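Local coordinates for protein integral membrane indolylacetylinositol arabinosyltransferase EmbC (Mycolicibacterium smegmatis, PDB 7BVE) that probably transfers arabinose units to build the arabinan of the mycobacterial cell wall, as a multi-pass membrane glycosyltransferase that ethambutol binds, at residues A[872-880]-A[890-898]. Sequence-based numbering, arbitrary orientation.
Sequences DQGEVEVQW and EPGGSITFG
Ser894 OG donates to Glu877 OE1 at 2.8 Å, reaching the carboxylate from above its plane, 68° out of it. Serine is short enough to offer its hydroxyl close to its own backbone, while the glutamate, extended beyond CG, brings the acceptor across to it. Beside this bond Val878 N donates to Ile895 O at 3.0 Å and nearly straight (166°); the return bond from Ile895 N to Val878 O is weak. The two short strands run roughly antiparallel and are loosely paired, joined through helix 883-887, within an antiparallel sheet of the C-terminal domain, consistent with the galactose-binding-like beta-sandwich of its clan; 922-928 flanks 877-878 and 907-912 flanks 895-899. Val878 and Ile895 lie on the face away from Glu877, and the end of the Phe897 ring comes in against Val878 CG2, CZ at 3.6 Å; Phe897 also rests on Leu909 and Ala911. Further along, Trp880 lays its six-membered ring over Gly893, whose CA makes a CH-pi contact 3.6 Å from the ring centroid. Glycine suits the extended backbone here (phi 161°), and its bare CA lets the indole lie close. Ile895 CG2 touches Trp880 CZ3, also at 3.6 Å. The Gln879 amide runs alongside the Pro891 ring, its OE1 hydrogen-bonded to Arg924.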
loop_
_atom_site.group_PDB
_atom_site.type_symbol
_atom_site.label_atom_id
_atom_site.label_comp_id
_atom_site.label_asym_id
_atom_site.label_seq_id
_atom_site.Cartn_x
_atom_site.Cartn_y
_atom_site.Cartn_z
ATOM N N ASP A 872 -23.802 9.766 23.238
ATOM C CA ASP A 872 -23.205 10.991 22.731
ATOM C C ASP A 872 -22.514 11.731 23.883
ATOM O O ASP A 872 -22.399 11.218 24.995
ATOM C CB ASP A 872 -24.294 11.830 22.047
ATOM C CG ASP A 872 -23.748 12.781 20.993
ATOM O OD1 ASP A 872 -22.515 12.836 20.813
ATOM O OD2 ASP A 872 -24.564 13.461 20.334
ATOM N N GLN A 873 -22.052 12.954 23.616
ATOM C CA GLN A 873 -21.207 13.662 24.577
ATOM C C GLN A 873 -22.018 14.199 25.752
ATOM O O GLN A 873 -21.706 13.921 26.916
ATOM C CB GLN A 873 -20.459 14.794 23.867
ATOM C CG GLN A 873 -19.313 15.424 24.662
ATOM C CD GLN A 873 -19.745 16.597 25.522
ATOM O OE1 GLN A 873 -20.694 17.310 25.194
ATOM N NE2 GLN A 873 -19.046 16.807 26.632
ATOM N N GLY A 874 -23.053 14.986 25.472
ATOM C CA GLY A 874 -23.792 15.654 26.527
ATOM C C GLY A 874 -25.031 14.919 26.993
ATOM O O GLY A 874 -26.017 15.546 27.394
ATOM N N GLU A 875 -24.981 13.584 26.966
ATOM C CA GLU A 875 -26.150 12.754 27.372
ATOM C C GLU A 875 -26.246 12.668 28.901
ATOM O O GLU A 875 -27.366 12.820 29.431
ATOM C CB GLU A 875 -26.052 11.359 26.751
ATOM C CG GLU A 875 -25.800 11.381 25.254
ATOM C CD GLU A 875 -26.914 10.777 24.417
ATOM O OE1 GLU A 875 -27.165 9.563 24.556
ATOM O OE2 GLU A 875 -27.528 11.521 23.627
ATOM N N VAL A 876 -25.116 12.432 29.573
ATOM C CA VAL A 876 -25.070 12.290 31.023
ATOM C C VAL A 876 -24.468 13.556 31.611
ATOM O O VAL A 876 -23.424 14.026 31.147
ATOM C CB VAL A 876 -24.250 11.053 31.430
ATOM C CG1 VAL A 876 -24.315 10.838 32.929
ATOM C CG2 VAL A 876 -24.716 9.829 30.678
ATOM N N GLU A 877 -25.130 14.126 32.617
ATOM C CA GLU A 877 -24.676 15.370 33.219
ATOM C C GLU A 877 -24.761 15.271 34.734
ATOM O O GLU A 877 -25.354 14.343 35.283
ATOM C CB GLU A 877 -25.500 16.568 32.741
ATOM C CG GLU A 877 -25.367 16.866 31.262
ATOM C CD GLU A 877 -26.176 18.061 30.840
ATOM O OE1 GLU A 877 -26.885 18.626 31.699
ATOM O OE2 GLU A 877 -26.117 18.426 29.647
ATOM N N VAL A 878 -24.153 16.243 35.404
ATOM C CA VAL A 878 -24.207 16.375 36.853
ATOM C C VAL A 878 -24.999 17.637 37.147
ATOM O O VAL A 878 -24.919 18.606 36.390
ATOM C CB VAL A 878 -22.788 16.439 37.468
ATOM C CG1 VAL A 878 -22.814 16.511 38.991
ATOM C CG2 VAL A 878 -21.987 15.253 37.048
ATOM N N GLN A 879 -25.788 17.625 38.213
ATOM C CA GLN A 879 -26.611 18.773 38.571
ATOM C C GLN A 879 -26.336 19.105 40.033
ATOM O O GLN A 879 -26.911 18.480 40.927
ATOM C CB GLN A 879 -28.074 18.445 38.317
ATOM C CG GLN A 879 -29.032 19.609 38.268
ATOM C CD GLN A 879 -30.417 19.139 37.897
ATOM O OE1 GLN A 879 -30.679 17.943 37.846
ATOM N NE2 GLN A 879 -31.303 20.076 37.592
ATOM N N TRP A 880 -25.464 20.079 40.288
ATOM C CA TRP A 880 -25.097 20.373 41.665
ATOM C C TRP A 880 -25.973 21.473 42.244
ATOM O O TRP A 880 -26.530 22.298 41.524
ATOM C CB TRP A 880 -23.634 20.799 41.781
ATOM C CG TRP A 880 -23.293 22.114 41.153
ATOM C CD1 TRP A 880 -23.377 23.358 41.723
ATOM C CD2 TRP A 880 -22.770 22.316 39.844
ATOM N NE1 TRP A 880 -22.963 24.315 40.834
ATOM C CE2 TRP A 880 -22.584 23.701 39.669
ATOM C CE3 TRP A 880 -22.451 21.459 38.793
ATOM C CZ2 TRP A 880 -22.086 24.244 38.485
ATOM C CZ3 TRP A 880 -21.960 21.992 37.630
ATOM C CH2 TRP A 880 -21.781 23.373 37.478
ATOM N N GLU A 890 -34.220 23.179 42.321
ATOM C CA GLU A 890 -33.824 23.991 41.183
ATOM C C GLU A 890 -32.492 23.461 40.676
ATOM O O GLU A 890 -31.795 22.767 41.421
ATOM C CB GLU A 890 -33.727 25.475 41.585
ATOM C CG GLU A 890 -32.592 25.859 42.508
ATOM C CD GLU A 890 -31.427 26.454 41.748
ATOM O OE1 GLU A 890 -31.637 26.878 40.592
ATOM O OE2 GLU A 890 -30.310 26.521 42.301
ATOM N N PRO A 891 -32.133 23.713 39.380
ATOM C CA PRO A 891 -30.884 23.144 38.842
ATOM C C PRO A 891 -29.611 23.582 39.549
ATOM O O PRO A 891 -28.932 22.739 40.135
ATOM C CB PRO A 891 -30.887 23.613 37.381
ATOM C CG PRO A 891 -32.314 23.763 37.053
ATOM C CD PRO A 891 -32.961 24.287 38.297
ATOM N N GLY A 892 -29.285 24.871 39.538
ATOM C CA GLY A 892 -28.089 25.348 40.198
ATOM C C GLY A 892 -26.785 25.152 39.456
ATOM O O GLY A 892 -25.796 25.803 39.810
ATOM N N GLY A 893 -26.732 24.284 38.452
ATOM C CA GLY A 893 -25.516 24.124 37.679
ATOM C C GLY A 893 -25.507 22.817 36.922
ATOM O O GLY A 893 -26.271 21.893 37.210
ATOM N N SER A 894 -24.610 22.753 35.937
ATOM C CA SER A 894 -24.503 21.580 35.078
ATOM C C SER A 894 -23.107 21.482 34.474
ATOM O O SER A 894 -22.649 22.422 33.818
ATOM C CB SER A 894 -25.553 21.632 33.966
ATOM O OG SER A 894 -25.439 20.515 33.103
ATOM N N ILE A 895 -22.441 20.345 34.693
ATOM C CA ILE A 895 -21.225 19.985 33.971
ATOM C C ILE A 895 -21.439 18.652 33.277
ATOM O O ILE A 895 -22.348 17.890 33.615
ATOM C CB ILE A 895 -19.973 19.897 34.871
ATOM C CG1 ILE A 895 -20.243 18.997 36.082
ATOM C CG2 ILE A 895 -19.447 21.280 35.214
ATOM C CD1 ILE A 895 -19.011 18.639 36.875
ATOM N N THR A 896 -20.573 18.363 32.319
ATOM C CA THR A 896 -20.695 17.182 31.485
ATOM C C THR A 896 -19.461 16.304 31.657
ATOM O O THR A 896 -18.335 16.800 31.738
ATOM C CB THR A 896 -20.860 17.591 30.020
ATOM O OG1 THR A 896 -21.918 18.548 29.917
ATOM C CG2 THR A 896 -21.222 16.400 29.161
ATOM N N PHE A 897 -19.676 14.995 31.733
ATOM C CA PHE A 897 -18.566 14.063 31.784
ATOM C C PHE A 897 -17.873 13.962 30.435
ATOM O O PHE A 897 -18.485 14.147 29.381
ATOM C CB PHE A 897 -19.027 12.675 32.202
ATOM C CG PHE A 897 -19.416 12.578 33.625
ATOM C CD1 PHE A 897 -18.456 12.632 34.610
ATOM C CD2 PHE A 897 -20.726 12.374 33.984
ATOM C CE1 PHE A 897 -18.794 12.529 35.929
ATOM C CE2 PHE A 897 -21.069 12.259 35.304
ATOM C CZ PHE A 897 -20.094 12.338 36.279
ATOM N N GLY A 898 -16.583 13.653 30.481
ATOM C CA GLY A 898 -15.852 13.303 29.282
ATOM C C GLY A 898 -15.487 11.838 29.319
ATOM O O GLY A 898 -15.515 11.225 30.388
#